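Local coordinates for protein alpha-L-arabinofuranosidase B (Aspergillus kawachii, PDB 6SXT) that hydrolyses terminal non-reducing alpha-L-arabinofuranosyl residues from arabinan, arabinogalactan and arabinoxylan, and carries a separate arabinose-binding domain, at residues S40-T45 / D464-F469; S335-V338 / Y343-R346; R346-T351 / N450-A455; F388-T393 / L405-N410. All blocks are in the same frame, centred on the assembly; numbering follows the deposited sequence.

Contact 1 is the surface contact of the four. It is also the one that joins the catalytic domain to the arabinose-binding domain, through a salt bridge between exposed residues. The other three lie within the arabinose-binding beta-trefoil. Contacts 2 and 3 are partly buried and share R346, whose backbone serves contact 2 and whose guanidinium serves contact 3. Both also reach the same sulfate. Contact 2 relies on hydrogen bonds to carbonyl oxygens, contact 3 on a flat stack and a leucine-isoleucine touch. Contact 4 is buried and apolar across its segments. It meets contact 3 where H350 bonds to D392 and where L452 pairs with L405.

Contact 1 of 4, residues S40-T45 / D464-F469; sequences SDDTTT and DSKTSF
This is a surface salt bridge between the two domains, made by D42 and K466. Both bridging residues are exposed, and the two segments bury 90 Å² between them. D42 lies in the turn that leads into strand 44-47 of the catalytic domain. K466 lies in the loop before helix 469-472 of the arabinose-binding domain. K466 NZ donates to D42 OD1 at 2.6 Å, a short charged bond. The ammonium sits above the carboxylate plane, 42° out of it, rather than within it. D42 OD2 is further from K466 NZ, at 3.2 Å. The lysine chain is extended beyond CG, which carries its charge from one domain to the other. NZ also bonds to the backbone O of G39, so a second group on the catalytic side grips it. Each partner stands on a small turn. K466 opens a type II beta turn that ends at F469, closed by F469 N to K466 O. Just before it, S465 OG takes the N-H of T467 in an ST turn. On the catalytic side, D41 OD1 accepts from T43 N at 3.0 Å, forming an Asx turn around D42. T43 OG1 donates to D41 OD1 at 2.8 Å, from the same face of the carboxylate as T43 N. D41 OD2 pairs with R38, which ties the turn to strand 34-38.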
loop_
_atom_site.group_PDB
_atom_site.type_symbol
_atom_site.label_atom_id
_atom_site.label_comp_id
_atom_site.label_asym_id
_atom_site.label_seq_id
_atom_site.Cartn_x
_atom_site.Cartn_y
_atom_site.Cartn_z
ATOM N N SER A 40 -21.009 1.521 1.120
ATOM C CA SER A 40 -22.443 1.862 0.919
ATOM C C SER A 40 -23.328 1.010 1.826
ATOM O O SER A 40 -24.235 1.519 2.505
ATOM C CB SER A 40 -22.808 1.677 -0.505
ATOM O OG SER A 40 -22.524 0.312 -0.912
ATOM N N ASP A 41 -23.072 -0.290 1.919
ATOM C CA ASP A 41 -23.940 -1.186 2.712
ATOM C C ASP A 41 -23.110 -2.098 3.622
ATOM O O ASP A 41 -23.698 -2.962 4.317
ATOM C CB ASP A 41 -24.905 -1.954 1.807
ATOM C CG ASP A 41 -24.246 -2.826 0.743
ATOM O OD1 ASP A 41 -22.990 -3.035 0.863
ATOM O OD2 ASP A 41 -24.974 -3.331 -0.131
ATOM N N ASP A 42 -21.785 -1.947 3.664
ATOM C CA ASP A 42 -20.871 -2.759 4.468
ATOM C C ASP A 42 -20.929 -4.248 4.103
ATOM O O ASP A 42 -20.379 -5.025 4.901
ATOM C CB ASP A 42 -21.120 -2.555 5.951
ATOM C CG ASP A 42 -20.525 -1.264 6.477
ATOM O OD1 ASP A 42 -19.596 -0.741 5.850
ATOM O OD2 ASP A 42 -20.981 -0.831 7.543
ATOM N N THR A 43 -21.488 -4.590 2.958
ATOM C CA THR A 43 -21.466 -6.001 2.537
ATOM C C THR A 43 -20.155 -6.331 1.814
ATOM O O THR A 43 -19.380 -5.458 1.441
ATOM C CB THR A 43 -22.664 -6.380 1.674
ATOM O OG1 THR A 43 -22.609 -5.767 0.383
ATOM C CG2 THR A 43 -23.955 -6.014 2.397
ATOM N N THR A 44 -19.954 -7.604 1.586
ATOM C CA THR A 44 -18.695 -8.112 0.988
ATOM C C THR A 44 -18.943 -8.907 -0.263
ATOM O O THR A 44 -20.077 -9.352 -0.537
ATOM C CB THR A 44 -17.951 -9.010 1.956
ATOM O OG1 THR A 44 -18.726 -10.182 2.237
ATOM C CG2 THR A 44 -17.615 -8.306 3.239
ATOM N N THR A 45 -17.890 -9.088 -1.052
ATOM C CA THR A 45 -17.899 -10.005 -2.181
ATOM C C THR A 45 -16.478 -10.516 -2.339
ATOM O O THR A 45 -15.537 -9.941 -1.738
ATOM C CB THR A 45 -18.447 -9.361 -3.447
ATOM O OG1 THR A 45 -18.801 -10.453 -4.320
ATOM C CG2 THR A 45 -17.451 -8.454 -4.139
ATOM N N ASP A 464 -15.111 11.364 9.390
ATOM C CA ASP A 464 -15.262 10.135 8.574
ATOM C C ASP A 464 -16.702 9.667 8.603
ATOM O O ASP A 464 -16.989 8.535 8.155
ATOM C CB ASP A 464 -14.373 9.002 9.081
ATOM C CG ASP A 464 -12.878 9.252 9.115
ATOM O OD1 ASP A 464 -12.394 10.054 8.302
ATOM O OD2 ASP A 464 -12.208 8.650 9.995
ATOM N N SER A 465 -17.657 10.506 9.026
ATOM C CA SER A 465 -19.081 10.095 9.022
ATOM C C SER A 465 -19.527 9.516 7.684
ATOM O O SER A 465 -19.346 10.104 6.594
ATOM C CB SER A 465 -19.982 11.246 9.439
ATOM O OG SER A 465 -21.319 10.831 9.371
ATOM N N LYS A 466 -20.249 8.386 7.719
ATOM C CA LYS A 466 -20.856 7.854 6.499
ATOM C C LYS A 466 -22.001 8.712 6.002
ATOM O O LYS A 466 -22.316 8.662 4.822
ATOM C CB LYS A 466 -21.346 6.424 6.749
ATOM C CG LYS A 466 -20.209 5.453 7.003
ATOM C CD LYS A 466 -20.708 4.035 6.800
ATOM C CE LYS A 466 -19.629 3.097 6.349
ATOM N NZ LYS A 466 -20.214 1.808 5.987
ATOM N N THR A 467 -22.625 9.471 6.893
ATOM C CA THR A 467 -23.747 10.343 6.489
ATOM C C THR A 467 -23.274 11.352 5.457
ATOM O O THR A 467 -22.315 12.065 5.765
ATOM C CB THR A 467 -24.336 11.043 7.710
ATOM O OG1 THR A 467 -24.737 9.997 8.574
ATOM C CG2 THR A 467 -25.530 11.900 7.369
ATOM N N SER A 468 -23.880 11.323 4.297
ATOM C CA SER A 468 -23.656 12.292 3.196
ATOM C C SER A 468 -22.230 12.124 2.641
ATOM O O SER A 468 -21.771 13.017 1.965
ATOM C CB SER A 468 -23.856 13.743 3.696
ATOM O OG SER A 468 -24.016 14.629 2.621
ATOM N N PHE A 469 -21.618 10.954 2.827
ATOM C CA PHE A 469 -20.198 10.788 2.422
ATOM C C PHE A 469 -20.093 11.007 0.920
ATOM O O PHE A 469 -19.256 11.813 0.462
ATOM C CB PHE A 469 -19.623 9.420 2.827
ATOM C CG PHE A 469 -18.189 9.324 2.398
ATOM C CD1 PHE A 469 -17.168 9.822 3.177
ATOM C CD2 PHE A 469 -17.886 8.743 1.177
ATOM C CE1 PHE A 469 -15.847 9.700 2.766
ATOM C CE2 PHE A 469 -16.555 8.647 0.766
ATOM C CZ PHE A 469 -15.547 9.125 1.560
#

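Contact 2 of 4, residues S335-V338 / Y343-R346; sequences SLRV and YTTR. With SO4 (sulfate ion), chain R.
V338 and R337 meet the turn Y343-R346 where the chain passes between two strands of the beta-trefoil domain. The turn is type I, closed by R346 N to Y343 O at 3.0 Å. The tight part surrounds V338. V338 N donates to R346 O at 2.8 Å. V338 CG1 lies anti to the backbone N (chi1 171°), and this places the methyl against Y343 CB at 3.6 Å. CG2 packs more loosely on R346 CB. The side chain of V338 also approaches that of H447, a substrate-binding residue, so the turn lies close to an arabinose site. V338 O is buried without a polar hydrogen-bond partner, but it receives the CA-H of T344.

The outer side is looser. The ring of Y343 leads away from the strand and is exposed. The guanidinium of R346 also leaves the contact: it bonds to T357 O and reaches a sulfate, probably from the crystallisation liquor. R337 returns to the close part of the contact. It bends at chi3 (58°) and lies alongside T344, with its CG and CD against the T344 carbonyl. Its NE pairs with E478, while R337 NH1 donates to T344 O at 3.2 Å, in the carbonyl plane and on a lone pair.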
loop_
_atom_site.group_PDB
_atom_site.type_symbol
_atom_site.label_atom_id
_atom_site.label_comp_id
_atom_site.label_asym_id
_atom_site.label_seq_id
_atom_site.Cartn_x
_atom_site.Cartn_y
_atom_site.Cartn_z
ATOM N N SER A 335 -12.126 26.462 -9.873
ATOM C CA SER A 335 -12.812 26.540 -8.586
ATOM C C SER A 335 -13.577 25.222 -8.448
ATOM O O SER A 335 -13.959 24.630 -9.478
ATOM C CB SER A 335 -13.713 27.778 -8.459
ATOM O OG SER A 335 -12.879 28.952 -8.477
ATOM N N LEU A 336 -13.752 24.788 -7.232
ATOM C CA LEU A 336 -14.334 23.440 -6.927
ATOM C C LEU A 336 -15.590 23.691 -6.105
ATOM O O LEU A 336 -15.536 24.134 -4.932
ATOM C CB LEU A 336 -13.275 22.593 -6.190
ATOM C CG LEU A 336 -12.045 22.282 -7.023
ATOM C CD1 LEU A 336 -10.958 21.692 -6.165
ATOM C CD2 LEU A 336 -12.365 21.332 -8.171
ATOM N N ARG A 337 -16.730 23.341 -6.677
ATOM C CA ARG A 337 -18.050 23.651 -6.089
ATOM C C ARG A 337 -18.625 22.454 -5.345
ATOM O O ARG A 337 -18.572 21.327 -5.897
ATOM C CB ARG A 337 -19.032 24.081 -7.174
ATOM C CG ARG A 337 -20.325 24.623 -6.565
ATOM C CD ARG A 337 -21.284 25.201 -7.590
ATOM N NE ARG A 337 -21.646 24.231 -8.608
ATOM C CZ ARG A 337 -22.526 23.247 -8.448
ATOM N NH1 ARG A 337 -23.155 23.084 -7.309
ATOM N NH2 ARG A 337 -22.784 22.440 -9.458
ATOM N N VAL A 338 -19.081 22.688 -4.130
ATOM C CA VAL A 338 -19.783 21.685 -3.296
ATOM C C VAL A 338 -21.049 21.217 -3.996
ATOM O O VAL A 338 -21.766 22.048 -4.630
ATOM C CB VAL A 338 -20.058 22.267 -1.916
ATOM C CG1 VAL A 338 -20.950 21.391 -1.094
ATOM C CG2 VAL A 338 -18.782 22.530 -1.159
ATOM N N TYR A 343 -25.724 23.005 0.356
ATOM C CA TYR A 343 -24.373 23.605 0.405
ATOM C C TYR A 343 -23.886 23.899 -1.004
ATOM O O TYR A 343 -22.675 24.208 -1.213
ATOM C CB TYR A 343 -23.433 22.690 1.197
ATOM C CG TYR A 343 -23.901 22.333 2.573
ATOM C CD1 TYR A 343 -24.735 21.244 2.787
ATOM C CD2 TYR A 343 -23.560 23.100 3.666
ATOM C CE1 TYR A 343 -25.180 20.922 4.059
ATOM C CE2 TYR A 343 -23.979 22.788 4.950
ATOM C CZ TYR A 343 -24.831 21.715 5.134
ATOM O OH TYR A 343 -25.239 21.380 6.387
ATOM N N THR A 344 -24.761 23.874 -2.001
ATOM C CA THR A 344 -24.367 23.863 -3.418
ATOM C C THR A 344 -23.894 25.239 -3.920
ATOM O O THR A 344 -23.468 25.281 -5.069
ATOM C CB THR A 344 -25.470 23.296 -4.329
ATOM O OG1 THR A 344 -26.635 24.109 -4.215
ATOM C CG2 THR A 344 -25.883 21.881 -3.970
ATOM N N THR A 345 -23.987 26.315 -3.115
ATOM C CA THR A 345 -23.428 27.633 -3.520
ATOM C C THR A 345 -22.050 27.814 -2.881
ATOM O O THR A 345 -21.423 28.860 -3.092
ATOM C CB THR A 345 -24.360 28.806 -3.137
ATOM O OG1 THR A 345 -24.436 28.866 -1.722
ATOM C CG2 THR A 345 -25.743 28.609 -3.708
ATOM N N ARG A 346 -21.528 26.796 -2.193
ATOM C CA ARG A 346 -20.206 26.883 -1.528
ATOM C C ARG A 346 -19.128 26.294 -2.421
ATOM O O ARG A 346 -19.383 25.361 -3.234
ATOM C CB ARG A 346 -20.165 26.206 -0.168
ATOM C CG ARG A 346 -21.296 26.626 0.761
ATOM C CD ARG A 346 -21.226 26.034 2.124
ATOM N NE ARG A 346 -20.229 26.630 2.985
ATOM C CZ ARG A 346 -20.473 27.671 3.796
ATOM N NH1 ARG A 346 -19.520 28.168 4.544
ATOM N NH2 ARG A 346 -21.682 28.189 3.845
HETATM S S SO4 R . -21.411 30.658 6.532
HETATM O O1 SO4 R . -21.670 31.817 7.353
HETATM O O2 SO4 R . -21.851 30.927 5.179
HETATM O O3 SO4 R . -19.971 30.368 6.566
HETATM O O4 SO4 R . -22.157 29.536 7.058
#

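Contact 3 of 4, residues R346-T351 / N450-A455; sequences RYIAHT and NVLYAA. With SO4 (sulfate ion), chain R.
Strands 346-351 and 451-455 approach without pairing: the CA atoms of I348 and L452 are 7.8 Å apart, so side chains make the contact. At the outer end, the amide of N450 lies flat over one face of the R346 guanidinium. The two planes are 8° apart. N450 ND2 sits over the centre of the group, 3.5 Å above its plane. N450 OD1 is 3.5 Å from R346 NE, but the angle is too poor for a hydrogen bond. The bend of R346 at chi3 (76°) turns the guanidinium to face the amide.

Deeper in the beta-trefoil the contact is apolar. I348 CD1 touches L452 CD1 at 4.2 Å. L452 is a substrate-binding residue, and its side chain also packs on H447, another residue of the site. L405 and V355 add to the hydrophobic surroundings of L452.

The amide takes a face of R346, while the sulfate lies at the edge, in plane. There R346 NH1 donates to sulfate O3 at 3.0 Å. The stack on the face and the sulfate at the edge together probably limit the rotation of the guanidinium. In this crystal the anion probably also helps to balance its charge.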
loop_
_atom_site.group_PDB
_atom_site.type_symbol
_atom_site.label_atom_id
_atom_site.label_comp_id
_atom_site.label_asym_id
_atom_site.label_seq_id
_atom_site.Cartn_x
_atom_site.Cartn_y
_atom_site.Cartn_z
ATOM N N ARG A 346 -21.528 26.796 -2.193
ATOM C CA ARG A 346 -20.206 26.883 -1.528
ATOM C C ARG A 346 -19.128 26.294 -2.421
ATOM O O ARG A 346 -19.383 25.361 -3.234
ATOM C CB ARG A 346 -20.165 26.206 -0.168
ATOM C CG ARG A 346 -21.296 26.626 0.761
ATOM C CD ARG A 346 -21.226 26.034 2.124
ATOM N NE ARG A 346 -20.229 26.630 2.985
ATOM C CZ ARG A 346 -20.473 27.671 3.796
ATOM N NH1 ARG A 346 -19.520 28.168 4.544
ATOM N NH2 ARG A 346 -21.682 28.189 3.845
ATOM N N TYR A 347 -17.930 26.798 -2.264
ATOM C CA TYR A 347 -16.714 26.411 -3.003
ATOM C C TYR A 347 -15.586 26.142 -2.018
ATOM O O TYR A 347 -15.566 26.686 -0.895
ATOM C CB TYR A 347 -16.266 27.505 -3.968
ATOM C CG TYR A 347 -17.171 27.667 -5.149
ATOM C CD1 TYR A 347 -18.356 28.382 -5.008
ATOM C CD2 TYR A 347 -16.852 27.174 -6.400
ATOM C CE1 TYR A 347 -19.222 28.558 -6.057
ATOM C CE2 TYR A 347 -17.714 27.335 -7.474
ATOM C CZ TYR A 347 -18.873 28.097 -7.309
ATOM O OH TYR A 347 -19.739 28.236 -8.366
ATOM N N ILE A 348 -14.629 25.282 -2.425
ATOM C CA ILE A 348 -13.432 25.028 -1.613
ATOM C C ILE A 348 -12.592 26.307 -1.636
ATOM O O ILE A 348 -12.171 26.770 -2.717
ATOM C CB ILE A 348 -12.608 23.821 -2.131
ATOM C CG1 ILE A 348 -13.500 22.572 -2.155
ATOM C CG2 ILE A 348 -11.361 23.660 -1.276
ATOM C CD1 ILE A 348 -12.761 21.290 -2.502
ATOM N N ALA A 349 -12.355 26.800 -0.450
ATOM C CA ALA A 349 -11.574 28.037 -0.291
ATOM C C ALA A 349 -10.620 27.853 0.871
ATOM O O ALA A 349 -10.385 26.709 1.366
ATOM C CB ALA A 349 -12.531 29.195 -0.075
ATOM N N HIS A 350 -10.016 28.931 1.373
ATOM C CA HIS A 350 -9.193 28.787 2.565
ATOM C C HIS A 350 -9.204 30.139 3.304
ATOM O O HIS A 350 -9.424 31.177 2.633
ATOM C CB HIS A 350 -7.777 28.307 2.240
ATOM C CG HIS A 350 -6.963 29.337 1.536
ATOM N ND1 HIS A 350 -6.084 30.146 2.255
ATOM C CD2 HIS A 350 -6.874 29.681 0.233
ATOM C CE1 HIS A 350 -5.500 30.959 1.385
ATOM N NE2 HIS A 350 -5.972 30.717 0.143
ATOM N N THR A 351 -8.982 30.037 4.585
ATOM C CA THR A 351 -8.733 31.208 5.489
ATOM C C THR A 351 -7.374 30.952 6.113
ATOM O O THR A 351 -7.267 30.063 6.991
ATOM C CB THR A 351 -9.817 31.360 6.541
ATOM O OG1 THR A 351 -11.071 31.353 5.861
ATOM C CG2 THR A 351 -9.620 32.661 7.303
ATOM N N ASN A 450 -18.374 22.471 6.961
ATOM C CA ASN A 450 -17.759 23.490 6.097
ATOM C C ASN A 450 -16.250 23.594 6.254
ATOM O O ASN A 450 -15.689 24.614 5.852
ATOM C CB ASN A 450 -18.459 24.843 6.343
ATOM C CG ASN A 450 -19.941 24.752 6.068
ATOM O OD1 ASN A 450 -20.384 23.990 5.218
ATOM N ND2 ASN A 450 -20.728 25.616 6.707
ATOM N N VAL A 451 -15.578 22.536 6.695
ATOM C CA VAL A 451 -14.107 22.447 6.777
ATOM C C VAL A 451 -13.683 21.219 5.944
ATOM O O VAL A 451 -14.465 20.252 5.878
ATOM C CB VAL A 451 -13.640 22.327 8.220
ATOM C CG1 VAL A 451 -12.141 22.180 8.339
ATOM C CG2 VAL A 451 -14.154 23.540 9.012
ATOM N N LEU A 452 -12.536 21.325 5.305
ATOM C CA LEU A 452 -12.040 20.218 4.421
ATOM C C LEU A 452 -11.141 19.283 5.203
ATOM O O LEU A 452 -10.209 19.681 5.851
ATOM C CB LEU A 452 -11.312 20.727 3.170
ATOM C CG LEU A 452 -12.143 20.914 1.911
ATOM C CD1 LEU A 452 -12.719 19.592 1.355
ATOM C CD2 LEU A 452 -13.320 21.869 2.123
ATOM N N TYR A 453 -11.386 17.980 4.979
ATOM C CA TYR A 453 -10.604 16.883 5.563
ATOM C C TYR A 453 -10.256 15.876 4.454
ATOM O O TYR A 453 -10.847 15.938 3.395
ATOM C CB TYR A 453 -11.390 16.178 6.669
ATOM C CG TYR A 453 -11.785 17.089 7.813
ATOM C CD1 TYR A 453 -10.914 17.302 8.848
ATOM C CD2 TYR A 453 -13.006 17.751 7.798
ATOM C CE1 TYR A 453 -11.239 18.172 9.880
ATOM C CE2 TYR A 453 -13.322 18.659 8.819
ATOM C CZ TYR A 453 -12.447 18.846 9.864
ATOM O OH TYR A 453 -12.781 19.705 10.897
ATOM N N ALA A 454 -9.284 15.034 4.767
ATOM C CA ALA A 454 -9.062 13.783 4.004
ATOM C C ALA A 454 -9.789 12.696 4.803
ATOM O O ALA A 454 -9.265 12.226 5.804
ATOM C CB ALA A 454 -7.585 13.542 3.852
ATOM N N ALA A 455 -11.029 12.453 4.433
ATOM C CA ALA A 455 -11.955 11.596 5.213
ATOM C C ALA A 455 -12.122 10.242 4.515
ATOM O O ALA A 455 -12.179 10.186 3.269
ATOM C CB ALA A 455 -13.309 12.237 5.333
HETATM S S SO4 R . -21.411 30.658 6.532
HETATM O O1 SO4 R . -21.670 31.817 7.353
HETATM O O2 SO4 R . -21.851 30.927 5.179
HETATM O O3 SO4 R . -19.971 30.368 6.566
HETATM O O4 SO4 R . -22.157 29.536 7.058
#

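Contact 4 of 4, residues F388-T393 / L405-N410; sequences FESVDT and LLLNAN. With SO4 (sulfate ion), chain F.
L407 extends its CG anti to the backbone N (chi1 179°), and its two methyls meet the CB of S390. S390 places OG anti to its own N (chi1 172°), which directs the hydroxyl to the turn that follows. The S390 CB to L407 CD2 distance is 3.6 Å, and S390 CB to L407 CD1 is 3.7 Å. The serine methylene thus faces both branches of the leucine. L407 CD2 also comes within 4.4 Å of T393 CB.

S390 ends strand 386-390, and L407 lies on strand 404-409. Both belong to the beta-trefoil domain that binds arabinose. The strand between them in sequence, 396-401, bonds by its backbone to both: S390 pairs with S396, and L406 with R399. L407 also packs on S396 and H350.

Beyond S390 the chain turns. S390 OG accepts from T393 N at 3.0 Å, an ST motif that brings T393 back toward the leucine. T393 OG1 donates to D392 OD2 at 2.8 Å, from above the carboxylate plane. D392 OD1 accepts from H350 NE2, which joins the turn to strand 346-351. On the other segment, the side chain of N408 starts out away from 388-393. A sulfate, probably from the crystallisation liquor, accepts from A409 N through O4 at 2.8 Å and from N408 ND2 through O2.

The contact is mainly carbon on carbon, with S390 OG also beside L407 CD2. S390 can therefore pack its methylene on buried L407 while its oxygen is satisfied by T393 N.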
loop_
_atom_site.group_PDB
_atom_site.type_symbol
_atom_site.label_atom_id
_atom_site.label_comp_id
_atom_site.label_asym_id
_atom_site.label_seq_id
_atom_site.Cartn_x
_atom_site.Cartn_y
_atom_site.Cartn_z
ATOM N N PHE A 388 -2.759 20.929 -5.822
ATOM C CA PHE A 388 -3.623 22.123 -5.942
ATOM C C PHE A 388 -2.936 23.295 -5.246
ATOM O O PHE A 388 -2.730 23.255 -4.050
ATOM C CB PHE A 388 -4.989 21.819 -5.356
ATOM C CG PHE A 388 -5.701 20.758 -6.159
ATOM C CD1 PHE A 388 -6.496 21.107 -7.223
ATOM C CD2 PHE A 388 -5.468 19.419 -5.920
ATOM C CE1 PHE A 388 -7.091 20.147 -8.024
ATOM C CE2 PHE A 388 -6.082 18.458 -6.715
ATOM C CZ PHE A 388 -6.887 18.823 -7.752
ATOM N N GLU A 389 -2.448 24.217 -6.057
ATOM C CA GLU A 389 -1.650 25.380 -5.596
ATOM C C GLU A 389 -2.592 26.581 -5.431
ATOM O O GLU A 389 -3.406 26.846 -6.285
ATOM C CB GLU A 389 -0.583 25.702 -6.634
ATOM C CG GLU A 389 0.359 26.803 -6.169
ATOM C CD GLU A 389 1.329 27.195 -7.241
ATOM O OE1 GLU A 389 1.128 26.750 -8.377
ATOM O OE2 GLU A 389 2.346 27.765 -6.911
ATOM N N SER A 390 -2.478 27.266 -4.306
ATOM C CA SER A 390 -3.247 28.495 -3.998
ATOM C C SER A 390 -2.930 29.587 -5.030
ATOM O O SER A 390 -1.758 29.780 -5.411
ATOM C CB SER A 390 -2.954 28.943 -2.609
ATOM O OG SER A 390 -3.555 30.234 -2.378
ATOM N N VAL A 391 -3.986 30.259 -5.493
ATOM C CA VAL A 391 -3.822 31.424 -6.392
ATOM C C VAL A 391 -3.291 32.626 -5.565
ATOM O O VAL A 391 -2.381 33.273 -6.043
ATOM C CB VAL A 391 -5.119 31.725 -7.140
ATOM C CG1 VAL A 391 -5.168 33.171 -7.678
ATOM C CG2 VAL A 391 -5.259 30.721 -8.273
ATOM N N ASP A 392 -3.825 32.854 -4.386
ATOM C CA ASP A 392 -3.402 34.046 -3.574
ATOM C C ASP A 392 -2.050 33.777 -2.934
ATOM O O ASP A 392 -1.319 34.754 -2.684
ATOM C CB ASP A 392 -4.387 34.364 -2.473
ATOM C CG ASP A 392 -4.653 33.186 -1.557
ATOM O OD1 ASP A 392 -5.453 32.302 -2.007
ATOM O OD2 ASP A 392 -4.165 33.203 -0.400
ATOM N N THR A 393 -1.678 32.497 -2.727
ATOM C CA THR A 393 -0.424 32.103 -2.040
ATOM C C THR A 393 0.364 31.114 -2.901
ATOM O O THR A 393 0.375 29.916 -2.630
ATOM C CB THR A 393 -0.688 31.619 -0.620
ATOM O OG1 THR A 393 -1.539 32.486 0.120
ATOM C CG2 THR A 393 0.580 31.440 0.149
ATOM N N LEU A 405 -7.274 19.066 5.821
ATOM C CA LEU A 405 -6.631 19.712 4.659
ATOM C C LEU A 405 -6.181 21.127 5.069
ATOM O O LEU A 405 -7.036 21.924 5.525
ATOM C CB LEU A 405 -7.535 19.800 3.445
ATOM C CG LEU A 405 -8.057 18.432 2.946
ATOM C CD1 LEU A 405 -8.680 18.602 1.601
ATOM C CD2 LEU A 405 -6.953 17.394 2.897
ATOM N N LEU A 406 -4.917 21.357 4.846
ATOM C CA LEU A 406 -4.267 22.633 5.208
ATOM C C LEU A 406 -3.601 23.177 3.978
ATOM O O LEU A 406 -3.248 22.447 3.052
ATOM C CB LEU A 406 -3.216 22.440 6.285
ATOM C CG LEU A 406 -3.663 21.830 7.615
ATOM C CD1 LEU A 406 -2.453 21.754 8.506
ATOM C CD2 LEU A 406 -4.803 22.595 8.290
ATOM N N LEU A 407 -3.526 24.512 3.889
ATOM C CA LEU A 407 -2.750 25.158 2.846
ATOM C C LEU A 407 -1.375 25.501 3.406
ATOM O O LEU A 407 -1.274 26.445 4.250
ATOM C CB LEU A 407 -3.463 26.429 2.336
ATOM C CG LEU A 407 -2.705 27.181 1.259
ATOM C CD1 LEU A 407 -2.540 26.346 -0.015
ATOM C CD2 LEU A 407 -3.420 28.475 0.903
ATOM N N ASN A 408 -0.346 24.782 2.975
ATOM C CA ASN A 408 1.019 24.907 3.504
ATOM C C ASN A 408 1.991 25.060 2.363
ATOM O O ASN A 408 1.758 24.574 1.211
ATOM C CB ASN A 408 1.426 23.730 4.405
ATOM C CG ASN A 408 0.680 23.560 5.698
ATOM O OD1 ASN A 408 0.568 22.442 6.223
ATOM N ND2 ASN A 408 0.174 24.625 6.337
ATOM N N ALA A 409 3.109 25.719 2.632
ATOM C CA ALA A 409 4.158 25.904 1.640
ATOM C C ALA A 409 4.880 24.565 1.376
ATOM O O ALA A 409 5.265 23.892 2.336
ATOM C CB ALA A 409 5.142 26.957 2.110
ATOM N N ASN A 410 5.127 24.301 0.119
ATOM C CA ASN A 410 5.960 23.146 -0.307
ATOM C C ASN A 410 7.362 23.342 0.272
ATOM O O ASN A 410 7.985 24.329 -0.073
ATOM C CB ASN A 410 5.994 23.074 -1.803
ATOM C CG ASN A 410 6.822 21.924 -2.359
ATOM O OD1 ASN A 410 7.217 21.043 -1.618
ATOM N ND2 ASN A 410 7.071 21.998 -3.650
HETATM S S SO4 F . 3.079 27.457 5.840
HETATM O O1 SO4 F . 3.471 28.433 4.883
HETATM O O2 SO4 F . 1.696 27.501 6.104
HETATM O O3 SO4 F . 3.698 27.718 7.095
HETATM O O4 SO4 F . 3.484 26.130 5.361
#